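Local atomic coordinates of ferritin heavy chain (Trichoplusia ni, PDB entry 1Z6O), a protein that oxidises ferrous iron with oxygen and takes it up for storage, as the heavy chain of a secreted insect ferritin built from 12 heavy and 12 light chains. Residues Ser36-Ala41 with Leu109-Ser114; Ala71-Glu76 with Gly147-Glu152. One frame throughout, in Å; residues are numbered along the deposited sequence.

How the contacts relate
Both contacts lie in one four-helix bundle and near its ferroxidase iron. Contact 1 joins helix 19-47 to helix 105-132, contact 2 joins helix 54-80 to helix 139-168, so between them all four long helices take part and the segments alternate along the chain. Their centres are about 18 Å apart and their nearest atoms about 7 Å, without touching. The side chain of Y39 in contact 1 is about 7 Å from the bound iron(III), that of F149 in contact 2 about 5 Å. The metal, held by E32, E67 and H70, thus has a tyrosine of one contact and a phenylalanine of the other among its near surroundings.

Contact 1. Residues Ser36-Ala41 with Leu109-Ser114; sequences SLQYLA and LEHALS
Helices 19-47 and 105-132 of the ferritin four-helix bundle meet here beside the ferroxidase centre, with Y39 reaching across to A112 and Q38 to H111. Where the backbones come nearest, CA of Y39 and CA of A112 are 8.0 Å apart, and side chains span the interval. With CG anti to the carbonyl carbon (chi1 -82°), the Y39 ring extends toward helix 105-132 and meets the A112 methyl with its own edge, near the ring plane: A112 CB is 3.8 Å from Y39 OH and 3.9 Å from Y39 CE2. The hydroxyl itself is hydrogen-bonded to E116, an inferred ligand of the second iron, while A63, A64 and E67 of helix 54-80 pack against the tyrosine. Q38, bent at chi2 (61°), crosses H111 at about a right angle. Its CD stops 3.9 Å from H111 CE1, with amide and imidazole planes 58° apart, so this is oblique packing without a direct hydrogen bond. A water joins their polar ends, donating to Q38 OE1 at 2.8 Å and lying in the imidazole plane 3.2 Å from H111 NE2. Q38 NE2 is hydrogen-bonded to the carbonyl of R99 and H111 ND1 to W102. A tyrosine tied to a carboxylate at the diiron site is typical of the ferroxidase centre of heavy-chain ferritins.

Contact 2. Residues Ala71-Glu76 with Gly147-Glu152; sequences AMKLIE and GDFLEE
K73 and L74, neighbours on helix 54-80, receive the F149 ring from helix 139-168 at its edge and over one face. The two segments run nearly antiparallel (164°), their axes 12.3 Å apart at closest approach, a separation that long side chains bridge. K73 can be followed outward. Its CB lies at the ring edge, 3.9 Å from F149 CZ; the chain then slides past the phenylalanine in the opposite direction, and a bend at chi3 (61°) carries CE to 4.0 Å from F149 CE1. At the tip, K73 NZ stays 4.2 Å from F149 CE1 and forms a long salt bridge with D148 OD1 at 3.8 Å, the lysine and aspartate side chains crossing at about a right angle. L74 covers a face of the same ring. Its CD2 is 3.5 Å from F149 CZ and makes a CH-pi contact, 3.9 Å from the ring centroid and 28° off the normal; L74 CG also packs on the far end of the ring, 3.7 Å from F149 CZ. F149 also packs on I123 of helix 105-132, and its side chain comes to about 4 Å from that of the iron ligand H70, while L74 also rests on Q28 and I29 of helix 19-47. With an alanine in place of F149, the CG and CD2 of L74 and the aliphatic part of K73 would probably lose their partner, opening a gap between the helices close to the metal-binding histidine. The chemistry is therefore divided: carbon packing about one ring joins the helices next to the iron site, and the lysine that lines the ring edge adds an ion pair whose length suggests a modest electrostatic attraction.

Contact 1. Residues Ser36-Ala41 with Leu109-Ser114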
ATOM      1  N   SER M  36     -12.009  46.516  18.495  1.00 17.17           N
ATOM      2  CA  SER M  36     -10.879  45.955  17.749  1.00 17.78           C
ATOM      3  C   SER M  36      -9.675  46.885  17.835  1.00 19.27           C
ATOM      4  O   SER M  36      -8.549  46.418  17.981  1.00 17.28           O
ATOM      5  CB  SER M  36     -11.207  45.677  16.256  1.00 16.97           C
ATOM      6  OG  SER M  36     -11.230  46.861  15.453  1.00 27.35           O
ATOM      7  N   LEU M  37      -9.910  48.193  17.769  1.00 16.13           N
ATOM      8  CA  LEU M  37      -8.808  49.158  17.838  1.00 17.70           C
ATOM      9  C   LEU M  37      -8.169  49.193  19.222  1.00 17.84           C
ATOM     10  O   LEU M  37      -6.954  49.348  19.345  1.00 17.89           O
ATOM     11  CB  LEU M  37      -9.297  50.564  17.467  1.00 19.15           C
ATOM     12  CG  LEU M  37     -10.019  50.650  16.112  1.00 27.89           C
ATOM     13  CD1 LEU M  37     -10.463  52.080  15.839  1.00 25.71           C
ATOM     14  CD2 LEU M  37      -9.098  50.178  15.019  1.00 23.42           C
ATOM     15  N   GLN M  38      -8.979  49.053  20.266  1.00 15.34           N
ATOM     16  CA  GLN M  38      -8.424  49.072  21.618  1.00 16.76           C
ATOM     17  C   GLN M  38      -7.576  47.808  21.849  1.00 21.28           C
ATOM     18  O   GLN M  38      -6.543  47.866  22.517  1.00 16.50           O
ATOM     19  CB  GLN M  38      -9.546  49.188  22.668  1.00 16.24           C
ATOM     20  CG  GLN M  38      -9.024  49.242  24.109  1.00 21.41           C
ATOM     21  CD  GLN M  38      -8.127  50.450  24.357  1.00 24.44           C
ATOM     22  OE1 GLN M  38      -8.604  51.535  24.671  1.00 23.43           O
ATOM     23  NE2 GLN M  38      -6.818  50.266  24.191  1.00 18.22           N
ATOM     24  N   TYR M  39      -8.009  46.667  21.305  1.00 18.31           N
ATOM     25  CA  TYR M  39      -7.224  45.434  21.440  1.00 17.18           C
ATOM     26  C   TYR M  39      -5.921  45.545  20.644  1.00 15.34           C
ATOM     27  O   TYR M  39      -4.897  45.002  21.062  1.00 16.32           O
ATOM     28  CB  TYR M  39      -8.026  44.212  20.965  1.00 14.02           C
ATOM     29  CG  TYR M  39      -8.981  43.683  22.012  1.00 19.38           C
ATOM     30  CD1 TYR M  39     -10.318  43.421  21.706  1.00 16.73           C
ATOM     31  CD2 TYR M  39      -8.526  43.383  23.300  1.00 21.79           C
ATOM     32  CE1 TYR M  39     -11.189  42.859  22.664  1.00 18.13           C
ATOM     33  CE2 TYR M  39      -9.377  42.823  24.257  1.00 23.16           C
ATOM     34  CZ  TYR M  39     -10.700  42.562  23.935  1.00 27.71           C
ATOM     35  OH  TYR M  39     -11.511  41.978  24.885  1.00 26.50           O
ATOM     36  N   LEU M  40      -5.945  46.226  19.495  1.00 15.11           N
ATOM     37  CA  LEU M  40      -4.701  46.396  18.727  1.00 16.87           C
ATOM     38  C   LEU M  40      -3.683  47.142  19.581  1.00 16.97           C
ATOM     39  O   LEU M  40      -2.492  46.843  19.543  1.00 17.09           O
ATOM     40  CB  LEU M  40      -4.912  47.225  17.448  1.00 17.86           C
ATOM     41  CG  LEU M  40      -5.434  46.578  16.168  1.00 28.39           C
ATOM     42  CD1 LEU M  40      -5.450  47.643  15.046  1.00 22.92           C
ATOM     43  CD2 LEU M  40      -4.527  45.398  15.776  1.00 22.75           C
ATOM     44  N   ALA M  41      -4.146  48.143  20.326  1.00 16.44           N
ATOM     45  CA  ALA M  41      -3.238  48.916  21.173  1.00 16.96           C
ATOM     46  C   ALA M  41      -2.670  48.047  22.300  1.00 16.87           C
ATOM     47  O   ALA M  41      -1.524  48.241  22.714  1.00 16.00           O
ATOM     48  CB  ALA M  41      -3.962  50.152  21.747  1.00 17.26           C
ATOM     49  N   LEU M 109      -5.867  42.468  31.408  1.00 15.39           N
ATOM     50  CA  LEU M 109      -6.947  41.473  31.447  1.00 16.46           C
ATOM     51  C   LEU M 109      -8.205  42.068  32.087  1.00 16.53           C
ATOM     52  O   LEU M 109      -9.324  41.808  31.633  1.00 16.50           O
ATOM     53  CB  LEU M 109      -6.511  40.227  32.233  1.00 15.53           C
ATOM     54  CG  LEU M 109      -5.465  39.339  31.541  1.00 17.62           C
ATOM     55  CD1 LEU M 109      -4.912  38.316  32.540  1.00 16.64           C
ATOM     56  CD2 LEU M 109      -6.103  38.631  30.332  1.00 18.60           C
ATOM     57  N   GLU M 110      -8.031  42.862  33.144  1.00 16.27           N
ATOM     58  CA  GLU M 110      -9.186  43.476  33.804  1.00 16.86           C
ATOM     59  C   GLU M 110      -9.834  44.517  32.904  1.00 17.16           C
ATOM     60  O   GLU M 110     -11.056  44.680  32.907  1.00 16.98           O
ATOM     61  CB  GLU M 110      -8.771  44.110  35.140  1.00 17.94           C
ATOM     62  CG  GLU M 110      -8.369  43.057  36.189  1.00 19.20           C
ATOM     63  CD  GLU M 110      -8.098  43.669  37.568  1.00 35.71           C
ATOM     64  OE1 GLU M 110      -7.768  44.867  37.637  1.00 35.63           O
ATOM     65  OE2 GLU M 110      -8.193  42.950  38.582  1.00 31.51           O
ATOM     66  N   HIS M 111      -9.018  45.234  32.141  1.00 15.63           N
ATOM     67  CA  HIS M 111      -9.561  46.225  31.216  1.00 16.56           C
ATOM     68  C   HIS M 111     -10.335  45.461  30.120  1.00 18.54           C
ATOM     69  O   HIS M 111     -11.444  45.846  29.751  1.00 17.49           O
ATOM     70  CB  HIS M 111      -8.422  47.047  30.582  1.00 17.59           C
ATOM     71  CG  HIS M 111      -8.897  48.111  29.636  1.00 22.10           C
ATOM     72  ND1 HIS M 111      -8.039  48.835  28.839  1.00 27.08           N
ATOM     73  CD2 HIS M 111     -10.142  48.565  29.354  1.00 30.17           C
ATOM     74  CE1 HIS M 111      -8.733  49.688  28.105  1.00 25.08           C
ATOM     75  NE2 HIS M 111     -10.011  49.545  28.398  1.00 24.92           N
ATOM     76  N   ALA M 112      -9.756  44.377  29.598  1.00 15.22           N
ATOM     77  CA  ALA M 112     -10.452  43.590  28.568  1.00 16.41           C
ATOM     78  C   ALA M 112     -11.786  43.054  29.115  1.00 18.02           C
ATOM     79  O   ALA M 112     -12.807  43.074  28.424  1.00 17.05           O
ATOM     80  CB  ALA M 112      -9.581  42.414  28.107  1.00 15.49           C
ATOM     81  N   LEU M 113     -11.772  42.564  30.349  1.00 16.33           N
ATOM     82  CA  LEU M 113     -12.999  42.037  30.957  1.00 17.05           C
ATOM     83  C   LEU M 113     -14.069  43.138  31.025  1.00 19.60           C
ATOM     84  O   LEU M 113     -15.238  42.906  30.728  1.00 17.67           O
ATOM     85  CB  LEU M 113     -12.705  41.501  32.368  1.00 16.25           C
ATOM     86  CG  LEU M 113     -13.886  40.982  33.209  1.00 18.62           C
ATOM     87  CD1 LEU M 113     -14.647  39.884  32.445  1.00 17.60           C
ATOM     88  CD2 LEU M 113     -13.340  40.431  34.545  1.00 16.90           C
ATOM     89  N   SER M 114     -13.657  44.339  31.412  1.00 17.53           N
ATOM     90  CA  SER M 114     -14.577  45.472  31.497  1.00 20.84           C
ATOM     91  C   SER M 114     -15.101  45.874  30.106  1.00 20.25           C
ATOM     92  O   SER M 114     -16.271  46.225  29.951  1.00 19.72           O
ATOM     93  CB  SER M 114     -13.858  46.654  32.170  1.00 25.32           C
ATOM     94  OG  SER M 114     -14.646  47.820  32.095  1.00 42.85           O
TER
HETATM   95  O   HOH W   1     -10.887  51.807  26.275  1.00 54.41           O

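Contact 2. Residues Ala71-Glu76 with Gly147-Glu152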
ATOM      1  N   ALA M  71     -17.825  42.775  13.915  1.00 15.38           N
ATOM      2  CA  ALA M  71     -18.373  43.907  13.175  1.00 16.45           C
ATOM      3  C   ALA M  71     -18.853  43.430  11.799  1.00 19.32           C
ATOM      4  O   ALA M  71     -19.943  43.790  11.347  1.00 16.13           O
ATOM      5  CB  ALA M  71     -17.309  44.993  13.002  1.00 15.27           C
ATOM      6  N   MET M  72     -18.038  42.619  11.131  1.00 16.61           N
ATOM      7  CA  MET M  72     -18.409  42.113   9.809  1.00 18.91           C
ATOM      8  C   MET M  72     -19.679  41.261   9.852  1.00 18.51           C
ATOM      9  O   MET M  72     -20.503  41.329   8.932  1.00 18.05           O
ATOM     10  CB  MET M  72     -17.250  41.295   9.202  1.00 20.36           C
ATOM     11  CG  MET M  72     -16.038  42.147   8.821  1.00 37.40           C
ATOM     12  SD  MET M  72     -14.535  41.212   8.336  1.00 45.65           S
ATOM     13  CE  MET M  72     -15.218  39.564   7.961  1.00 55.78           C
ATOM     14  N   LYS M  73     -19.847  40.454  10.901  1.00 15.47           N
ATOM     15  CA  LYS M  73     -21.052  39.626  11.000  1.00 17.60           C
ATOM     16  C   LYS M  73     -22.315  40.480  11.139  1.00 16.60           C
ATOM     17  O   LYS M  73     -23.355  40.143  10.574  1.00 16.07           O
ATOM     18  CB  LYS M  73     -20.977  38.661  12.194  1.00 19.67           C
ATOM     19  CG  LYS M  73     -19.982  37.519  12.012  1.00 31.02           C
ATOM     20  CD  LYS M  73     -19.928  36.632  13.260  1.00 42.28           C
ATOM     21  CE  LYS M  73     -21.282  35.987  13.543  1.00 59.65           C
ATOM     22  NZ  LYS M  73     -21.275  35.105  14.748  1.00 74.05           N
ATOM     23  N   LEU M  74     -22.234  41.569  11.900  1.00 14.48           N
ATOM     24  CA  LEU M  74     -23.399  42.446  12.072  1.00 15.48           C
ATOM     25  C   LEU M  74     -23.717  43.144  10.754  1.00 16.75           C
ATOM     26  O   LEU M  74     -24.884  43.309  10.393  1.00 16.27           O
ATOM     27  CB  LEU M  74     -23.126  43.484  13.168  1.00 12.89           C
ATOM     28  CG  LEU M  74     -22.949  42.873  14.570  1.00 17.16           C
ATOM     29  CD1 LEU M  74     -22.499  43.968  15.541  1.00 18.35           C
ATOM     30  CD2 LEU M  74     -24.275  42.242  15.047  1.00 18.49           C
ATOM     31  N   ILE M  75     -22.678  43.572  10.042  1.00 14.53           N
ATOM     32  CA  ILE M  75     -22.876  44.214   8.742  1.00 16.02           C
ATOM     33  C   ILE M  75     -23.526  43.210   7.775  1.00 17.20           C
ATOM     34  O   ILE M  75     -24.464  43.557   7.046  1.00 17.18           O
ATOM     35  CB  ILE M  75     -21.525  44.705   8.153  1.00 16.48           C
ATOM     36  CG1 ILE M  75     -21.020  45.904   8.971  1.00 16.52           C
ATOM     37  CG2 ILE M  75     -21.691  45.079   6.663  1.00 17.76           C
ATOM     38  CD1 ILE M  75     -19.557  46.282   8.680  1.00 18.60           C
ATOM     39  N   GLU M  76     -23.035  41.971   7.758  1.00 15.63           N
ATOM     40  CA  GLU M  76     -23.618  40.955   6.871  1.00 16.95           C
ATOM     41  C   GLU M  76     -25.087  40.706   7.206  1.00 17.05           C
ATOM     42  O   GLU M  76     -25.890  40.430   6.318  1.00 15.32           O
ATOM     43  CB  GLU M  76     -22.857  39.622   6.973  1.00 19.19           C
ATOM     44  CG  GLU M  76     -21.436  39.673   6.415  1.00 36.02           C
ATOM     45  CD  GLU M  76     -21.394  39.689   4.893  1.00 59.42           C
ATOM     46  OE1 GLU M  76     -20.358  40.110   4.335  1.00 70.24           O
ATOM     47  OE2 GLU M  76     -22.385  39.269   4.249  1.00 63.98           O
ATOM     48  N   GLY M 147     -28.330  33.956  20.604  1.00 19.36           N
ATOM     49  CA  GLY M 147     -27.670  32.669  20.455  1.00 22.08           C
ATOM     50  C   GLY M 147     -26.246  32.672  19.938  1.00 28.52           C
ATOM     51  O   GLY M 147     -25.486  31.742  20.198  1.00 35.14           O
ATOM     52  N   ASP M 148     -25.882  33.696  19.185  1.00 24.68           N
ATOM     53  CA  ASP M 148     -24.531  33.790  18.644  1.00 26.49           C
ATOM     54  C   ASP M 148     -23.678  34.792  19.410  1.00 25.31           C
ATOM     55  O   ASP M 148     -22.665  34.434  20.006  1.00 25.76           O
ATOM     56  CB  ASP M 148     -24.575  34.211  17.180  1.00 31.64           C
ATOM     57  CG  ASP M 148     -24.845  33.051  16.250  1.00 58.78           C
ATOM     58  OD1 ASP M 148     -23.869  32.510  15.683  1.00 63.27           O
ATOM     59  OD2 ASP M 148     -26.030  32.675  16.094  1.00 63.93           O
ATOM     60  N   PHE M 149     -24.094  36.052  19.396  1.00 19.20           N
ATOM     61  CA  PHE M 149     -23.316  37.084  20.065  1.00 18.38           C
ATOM     62  C   PHE M 149     -23.234  36.966  21.575  1.00 21.07           C
ATOM     63  O   PHE M 149     -22.133  37.014  22.120  1.00 21.56           O
ATOM     64  CB  PHE M 149     -23.816  38.471  19.653  1.00 19.30           C
ATOM     65  CG  PHE M 149     -23.315  38.893  18.298  1.00 22.04           C
ATOM     66  CD1 PHE M 149     -23.789  38.275  17.149  1.00 25.57           C
ATOM     67  CD2 PHE M 149     -22.294  39.834  18.182  1.00 26.04           C
ATOM     68  CE1 PHE M 149     -23.244  38.578  15.893  1.00 28.91           C
ATOM     69  CE2 PHE M 149     -21.743  40.142  16.933  1.00 26.62           C
ATOM     70  CZ  PHE M 149     -22.218  39.509  15.792  1.00 23.80           C
ATOM     71  N   LEU M 150     -24.359  36.803  22.268  1.00 17.26           N
ATOM     72  CA  LEU M 150     -24.273  36.688  23.728  1.00 17.58           C
ATOM     73  C   LEU M 150     -23.522  35.422  24.137  1.00 19.01           C
ATOM     74  O   LEU M 150     -22.804  35.415  25.134  1.00 18.52           O
ATOM     75  CB  LEU M 150     -25.665  36.714  24.376  1.00 15.72           C
ATOM     76  CG  LEU M 150     -26.353  38.089  24.371  1.00 18.44           C
ATOM     77  CD1 LEU M 150     -27.661  38.017  25.194  1.00 15.58           C
ATOM     78  CD2 LEU M 150     -25.412  39.144  24.985  1.00 18.19           C
ATOM     79  N   GLU M 151     -23.682  34.350  23.370  1.00 18.30           N
ATOM     80  CA  GLU M 151     -22.979  33.098  23.675  1.00 20.89           C
ATOM     81  C   GLU M 151     -21.465  33.373  23.723  1.00 21.83           C
ATOM     82  O   GLU M 151     -20.774  33.009  24.682  1.00 22.09           O
ATOM     83  CB  GLU M 151     -23.286  32.063  22.588  1.00 26.98           C
ATOM     84  CG  GLU M 151     -22.465  30.780  22.657  1.00 34.54           C
ATOM     85  CD  GLU M 151     -22.764  29.952  23.890  1.00 44.15           C
ATOM     86  OE1 GLU M 151     -23.798  30.206  24.547  1.00 39.89           O
ATOM     87  OE2 GLU M 151     -21.973  29.036  24.200  1.00 47.48           O
ATOM     88  N   GLU M 152     -20.958  34.040  22.693  1.00 19.77           N
ATOM     89  CA  GLU M 152     -19.536  34.364  22.634  1.00 22.26           C
ATOM     90  C   GLU M 152     -19.140  35.301  23.785  1.00 20.57           C
ATOM     91  O   GLU M 152     -18.052  35.173  24.362  1.00 18.23           O
ATOM     92  CB  GLU M 152     -19.207  35.029  21.293  1.00 27.67           C
ATOM     93  CG  GLU M 152     -17.802  34.745  20.823  1.00 61.45           C
ATOM     94  CD  GLU M 152     -17.597  33.274  20.464  1.00 72.96           C
ATOM     95  OE1 GLU M 152     -16.428  32.858  20.297  1.00 78.69           O
ATOM     96  OE2 GLU M 152     -18.605  32.537  20.344  1.00 74.46           O
TER